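Local structure of 432aa long hypothetical deoxyribodipyrimidine photolyase (Sulfolobus tokodaii, 2E0I) at residues M54-L59 with T176-E181. The protein probably repairs ultraviolet-damaged DNA by splitting cyclobutane pyrimidine dimers with light, using one FAD as catalyst and a second as likely light-harvesting cofactor. Sequence-based numbering, arbitrary orientation.
Sequences MINSLL and TFKKIE. With FAD (flavin-adenine dinucleotide), chain F.
Asn56 uses both ends of its carboxamide to join helix 48-66 to two oppositely charged residues of the loop 176-181. Asn56 OD1 accepts a hydrogen bond from Lys178 NZ at 3.1 Å, the ammonium lying 18° from the carbonyl plane. Asn56 ND2 donates to Glu181 OE1 at 2.8 Å, with an N-H...O angle of 157°; the acceptor lies close to the amide plane of Asn56, yet the amide nitrogen approaches from above the carboxylate plane. A weak hydrogen bond, part of a salt bridge, from Lys178 NZ to Glu181 OE2, 3.3 Å long, closes the circuit. The lysine arrives with CG anti to its backbone N (chi1 -167°) and a bend at chi3, and its aliphatic part passes beside Ile55, where Lys178 CD lies 4.2 Å from Ile55 CB. One helical turn beyond Ile55, Leu59 CD1 comes within 4.2 Å of Lys178 NZ. Deeper in, Ile55 CD1 meets Phe177 CB, while the phenyl ring itself leads away from the helix. Outside this shell, Ser52 on the same helix hydrogen-bonds the carbonyl of Ile180 through OG, and Met54 SD lies 3.7 Å from FAD C9A. An accepted and a donated bond would favour this orientation of the Asn56 amide, and the paired charges would largely offset each other on the more exposed side of the buried Ile55-Phe177 contact, joining helix 48-66 to the loop before helix 189-196.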
ATOM      1  N   MET A  54     -11.218   2.557  -1.822  1.00 13.61           N
ATOM      2  CA  MET A  54     -11.284   2.417  -3.270  1.00 14.33           C
ATOM      3  C   MET A  54     -12.712   2.722  -3.770  1.00 14.98           C
ATOM      4  O   MET A  54     -12.902   3.495  -4.712  1.00 14.49           O
ATOM      5  CB  MET A  54     -10.868   1.004  -3.646  1.00 14.75           C
ATOM      6  CG  MET A  54     -10.863   0.726  -5.114  1.00 16.34           C
ATOM      7  SD  MET A  54     -10.477  -1.007  -5.370  1.00 19.06           S
ATOM      8  CE  MET A  54     -12.116  -1.722  -5.207  1.00 19.19           C
ATOM      9  N   ILE A  55     -13.714   2.113  -3.140  1.00 14.57           N
ATOM     10  CA  ILE A  55     -15.102   2.356  -3.515  1.00 14.53           C
ATOM     11  C   ILE A  55     -15.417   3.869  -3.400  1.00 13.54           C
ATOM     12  O   ILE A  55     -15.996   4.472  -4.306  1.00 10.18           O
ATOM     13  CB  ILE A  55     -16.074   1.587  -2.586  1.00 17.88           C
ATOM     14  CG1 ILE A  55     -15.662   0.115  -2.461  1.00 18.78           C
ATOM     15  CG2 ILE A  55     -17.491   1.684  -3.132  1.00 16.03           C
ATOM     16  CD1 ILE A  55     -15.906  -0.692  -3.702  1.00 21.14           C
ATOM     17  N   ASN A  56     -15.054   4.484  -2.281  1.00 13.25           N
ATOM     18  CA  ASN A  56     -15.306   5.912  -2.139  1.00 15.06           C
ATOM     19  C   ASN A  56     -14.608   6.695  -3.255  1.00 14.85           C
ATOM     20  O   ASN A  56     -15.185   7.616  -3.839  1.00 14.02           O
ATOM     21  CB  ASN A  56     -14.833   6.420  -0.779  1.00 16.73           C
ATOM     22  CG  ASN A  56     -15.784   6.057   0.336  1.00 20.44           C
ATOM     23  OD1 ASN A  56     -17.000   6.011   0.134  1.00 21.03           O
ATOM     24  ND2 ASN A  56     -15.242   5.813   1.530  1.00 24.84           N
ATOM     25  N   SER A  57     -13.365   6.328  -3.553  1.00 13.69           N
ATOM     26  CA  SER A  57     -12.633   7.001  -4.607  1.00 14.53           C
ATOM     27  C   SER A  57     -13.312   6.748  -5.942  1.00 15.38           C
ATOM     28  O   SER A  57     -13.327   7.618  -6.806  1.00 16.03           O
ATOM     29  CB  SER A  57     -11.196   6.509  -4.638  1.00 15.53           C
ATOM     30  OG  SER A  57     -10.571   6.759  -3.388  1.00 16.62           O
ATOM     31  N   LEU A  58     -13.876   5.554  -6.112  1.00 16.71           N
ATOM     32  CA  LEU A  58     -14.592   5.215  -7.340  1.00 17.35           C
ATOM     33  C   LEU A  58     -15.885   6.034  -7.431  1.00 18.41           C
ATOM     34  O   LEU A  58     -16.304   6.418  -8.530  1.00 19.39           O
ATOM     35  CB  LEU A  58     -14.912   3.714  -7.392  1.00 17.03           C
ATOM     36  CG  LEU A  58     -13.744   2.804  -7.786  1.00 17.64           C
ATOM     37  CD1 LEU A  58     -14.121   1.342  -7.620  1.00 15.94           C
ATOM     38  CD2 LEU A  58     -13.356   3.097  -9.233  1.00 17.72           C
ATOM     39  N   LEU A  59     -16.516   6.301  -6.285  1.00 18.45           N
ATOM     40  CA  LEU A  59     -17.736   7.107  -6.274  1.00 19.36           C
ATOM     41  C   LEU A  59     -17.395   8.529  -6.703  1.00 21.13           C
ATOM     42  O   LEU A  59     -18.107   9.119  -7.523  1.00 22.15           O
ATOM     43  CB  LEU A  59     -18.379   7.136  -4.881  1.00 16.88           C
ATOM     44  CG  LEU A  59     -19.000   5.818  -4.410  1.00 17.11           C
ATOM     45  CD1 LEU A  59     -19.456   5.946  -2.977  1.00 14.36           C
ATOM     46  CD2 LEU A  59     -20.152   5.430  -5.313  1.00 15.01           C
ATOM     47  N   THR A 176     -22.020  -2.814  -2.276  1.00 27.62           N
ATOM     48  CA  THR A 176     -22.123  -4.084  -1.564  1.00 29.27           C
ATOM     49  C   THR A 176     -20.823  -4.419  -0.870  1.00 28.76           C
ATOM     50  O   THR A 176     -20.822  -4.993   0.218  1.00 29.15           O
ATOM     51  CB  THR A 176     -22.379  -5.252  -2.499  1.00 31.44           C
ATOM     52  OG1 THR A 176     -23.432  -4.910  -3.415  1.00 38.28           O
ATOM     53  CG2 THR A 176     -22.756  -6.487  -1.691  1.00 30.20           C
ATOM     54  N   PHE A 177     -19.721  -4.073  -1.527  1.00 27.57           N
ATOM     55  CA  PHE A 177     -18.388  -4.361  -1.028  1.00 26.27           C
ATOM     56  C   PHE A 177     -17.873  -3.388   0.013  1.00 27.01           C
ATOM     57  O   PHE A 177     -16.895  -3.682   0.695  1.00 27.19           O
ATOM     58  CB  PHE A 177     -17.417  -4.423  -2.203  1.00 25.48           C
ATOM     59  CG  PHE A 177     -17.795  -5.438  -3.240  1.00 25.01           C
ATOM     60  CD1 PHE A 177     -17.723  -6.802  -2.958  1.00 24.75           C
ATOM     61  CD2 PHE A 177     -18.248  -5.033  -4.491  1.00 22.94           C
ATOM     62  CE1 PHE A 177     -18.099  -7.747  -3.912  1.00 24.06           C
ATOM     63  CE2 PHE A 177     -18.624  -5.964  -5.445  1.00 22.05           C
ATOM     64  CZ  PHE A 177     -18.550  -7.324  -5.158  1.00 23.15           C
ATOM     65  N   LYS A 178     -18.510  -2.226   0.132  1.00 28.50           N
ATOM     66  CA  LYS A 178     -18.084  -1.241   1.120  1.00 28.96           C
ATOM     67  C   LYS A 178     -18.766  -1.653   2.417  1.00 29.89           C
ATOM     68  O   LYS A 178     -19.964  -1.417   2.599  1.00 31.33           O
ATOM     69  CB  LYS A 178     -18.517   0.166   0.702  1.00 29.27           C
ATOM     70  CG  LYS A 178     -17.838   1.259   1.513  1.00 31.06           C
ATOM     71  CD  LYS A 178     -18.093   2.652   0.971  1.00 31.12           C
ATOM     72  CE  LYS A 178     -19.489   3.115   1.293  1.00 33.74           C
ATOM     73  NZ  LYS A 178     -19.660   4.563   0.991  1.00 37.64           N
ATOM     74  N   LYS A 179     -18.003  -2.284   3.308  1.00 29.87           N
ATOM     75  CA  LYS A 179     -18.541  -2.786   4.570  1.00 30.82           C
ATOM     76  C   LYS A 179     -18.146  -2.023   5.827  1.00 31.20           C
ATOM     77  O   LYS A 179     -18.930  -1.926   6.767  1.00 31.60           O
ATOM     78  CB  LYS A 179     -18.146  -4.254   4.752  1.00 30.69           C
ATOM     79  CG  LYS A 179     -18.605  -5.177   3.631  1.00 32.13           C
ATOM     80  CD  LYS A 179     -18.126  -6.594   3.892  1.00 34.85           C
ATOM     81  CE  LYS A 179     -18.306  -7.502   2.687  1.00 36.69           C
ATOM     82  NZ  LYS A 179     -17.700  -8.850   2.932  1.00 36.94           N
ATOM     83  N   ILE A 180     -16.932  -1.498   5.857  1.00 31.53           N
ATOM     84  CA  ILE A 180     -16.463  -0.773   7.024  1.00 31.58           C
ATOM     85  C   ILE A 180     -15.419   0.231   6.591  1.00 31.35           C
ATOM     86  O   ILE A 180     -14.374  -0.146   6.073  1.00 31.28           O
ATOM     87  CB  ILE A 180     -15.855  -1.742   8.042  1.00 32.66           C
ATOM     88  CG1 ILE A 180     -15.120  -0.961   9.127  1.00 35.02           C
ATOM     89  CG2 ILE A 180     -14.925  -2.713   7.341  1.00 31.52           C
ATOM     90  CD1 ILE A 180     -14.410  -1.855  10.138  1.00 38.16           C
ATOM     91  N   GLU A 181     -15.709   1.509   6.813  1.00 32.14           N
ATOM     92  CA  GLU A 181     -14.817   2.601   6.419  1.00 33.39           C
ATOM     93  C   GLU A 181     -13.844   3.055   7.507  1.00 31.71           C
ATOM     94  O   GLU A 181     -14.154   3.002   8.693  1.00 32.84           O
ATOM     95  CB  GLU A 181     -15.652   3.809   5.969  1.00 36.28           C
ATOM     96  CG  GLU A 181     -16.601   3.519   4.806  1.00 43.59           C
ATOM     97  CD  GLU A 181     -17.281   4.773   4.260  1.00 48.19           C
ATOM     98  OE1 GLU A 181     -16.572   5.775   3.990  1.00 51.39           O
ATOM     99  OE2 GLU A 181     -18.523   4.754   4.089  1.00 50.14           O
TER
HETATM  100  PA  FAD F1200      -4.602  -7.259  -5.255  1.00 21.98           P
HETATM  101  O1A FAD F1200      -3.612  -6.995  -4.187  1.00 22.65           O
HETATM  102  O2A FAD F1200      -6.068  -7.147  -5.096  1.00 24.57           O
HETATM  103  O5B FAD F1200      -4.501  -8.866  -5.201  1.00 22.17           O
HETATM  104  C5B FAD F1200      -5.061  -9.664  -6.249  1.00 20.17           C
HETATM  105  C4B FAD F1200      -4.740 -11.150  -6.064  1.00 19.33           C
HETATM  106  O4B FAD F1200      -3.404 -11.257  -5.533  1.00 18.56           O
HETATM  107  C3B FAD F1200      -5.654 -11.800  -5.024  1.00 19.95           C
HETATM  108  O3B FAD F1200      -5.703 -13.212  -5.246  1.00 20.30           O
HETATM  109  C2B FAD F1200      -4.897 -11.488  -3.734  1.00 21.13           C
HETATM  110  O2B FAD F1200      -5.273 -12.429  -2.725  1.00 23.62           O
HETATM  111  C1B FAD F1200      -3.475 -11.799  -4.202  1.00 19.77           C
HETATM  112  N9A FAD F1200      -2.456 -11.192  -3.310  1.00 19.25           N
HETATM  113  C8A FAD F1200      -2.404  -9.914  -2.938  1.00 19.90           C
HETATM  114  N7A FAD F1200      -1.334  -9.704  -2.176  1.00 18.28           N
HETATM  115  C5A FAD F1200      -0.692 -10.861  -2.059  1.00 17.91           C
HETATM  116  C6A FAD F1200       0.478 -11.260  -1.424  1.00 19.77           C
HETATM  117  N6A FAD F1200       1.183 -10.393  -0.704  1.00 21.00           N
HETATM  118  N1A FAD F1200       0.874 -12.538  -1.524  1.00 21.60           N
HETATM  119  C2A FAD F1200       0.163 -13.419  -2.209  1.00 20.32           C
HETATM  120  N3A FAD F1200      -0.956 -13.072  -2.822  1.00 18.71           N
HETATM  121  C4A FAD F1200      -1.408 -11.812  -2.773  1.00 18.14           C
HETATM  122  N1  FAD F1200      -8.836  -3.354  -9.087  1.00 17.40           N
HETATM  123  C2  FAD F1200      -9.801  -3.696 -10.043  1.00 17.83           C
HETATM  124  O2  FAD F1200      -9.625  -3.409 -11.226  1.00 20.05           O
HETATM  125  N3  FAD F1200     -10.940  -4.408  -9.651  1.00 18.54           N
HETATM  126  C4  FAD F1200     -11.108  -4.785  -8.311  1.00 21.23           C
HETATM  127  O4  FAD F1200     -12.116  -5.405  -7.971  1.00 21.89           O
HETATM  128  C4X FAD F1200     -10.138  -4.461  -7.368  1.00 20.40           C
HETATM  129  N5  FAD F1200     -10.268  -4.895  -6.042  1.00 17.28           N
HETATM  130  C5X FAD F1200      -9.281  -4.588  -5.097  1.00 18.33           C
HETATM  131  C6  FAD F1200      -9.376  -5.100  -3.806  1.00 18.96           C
HETATM  132  C7  FAD F1200      -8.355  -4.881  -2.884  1.00 18.08           C
HETATM  133  C7M FAD F1200      -8.482  -5.460  -1.473  1.00 17.77           C
HETATM  134  C8  FAD F1200      -7.238  -4.141  -3.260  1.00 17.93           C
HETATM  135  C8M FAD F1200      -6.098  -3.882  -2.273  1.00 19.79           C
HETATM  136  C9  FAD F1200      -7.148  -3.622  -4.549  1.00 17.74           C
HETATM  137  C9A FAD F1200      -8.167  -3.841  -5.473  1.00 18.29           C
HETATM  138  N10 FAD F1200      -8.060  -3.370  -6.792  1.00 17.77           N
HETATM  139  C10 FAD F1200      -9.009  -3.743  -7.753  1.00 18.97           C
HETATM  140  C1' FAD F1200      -6.901  -2.546  -7.208  1.00 19.57           C
HETATM  141  C2' FAD F1200      -5.668  -3.381  -7.552  1.00 21.97           C
HETATM  142  O2' FAD F1200      -4.552  -2.921  -6.782  1.00 19.04           O
HETATM  143  C3' FAD F1200      -5.358  -3.290  -9.049  1.00 21.46           C
HETATM  144  O3' FAD F1200      -6.436  -3.863  -9.795  1.00 20.81           O
HETATM  145  C4' FAD F1200      -4.059  -4.028  -9.382  1.00 20.74           C
HETATM  146  O4' FAD F1200      -3.691  -3.739 -10.734  1.00 16.59           O
HETATM  147  C5' FAD F1200      -4.228  -5.540  -9.208  1.00 20.68           C
HETATM  148  O5' FAD F1200      -3.015  -6.156  -8.770  1.00 21.30           O
HETATM  149  P   FAD F1200      -2.744  -6.365  -7.196  1.00 20.23           P
HETATM  150  O1P FAD F1200      -1.550  -7.231  -7.074  1.00 23.29           O
HETATM  151  O2P FAD F1200      -2.738  -5.053  -6.511  1.00 18.51           O
HETATM  152  O3P FAD F1200      -4.037  -7.220  -6.764  1.00 22.16           O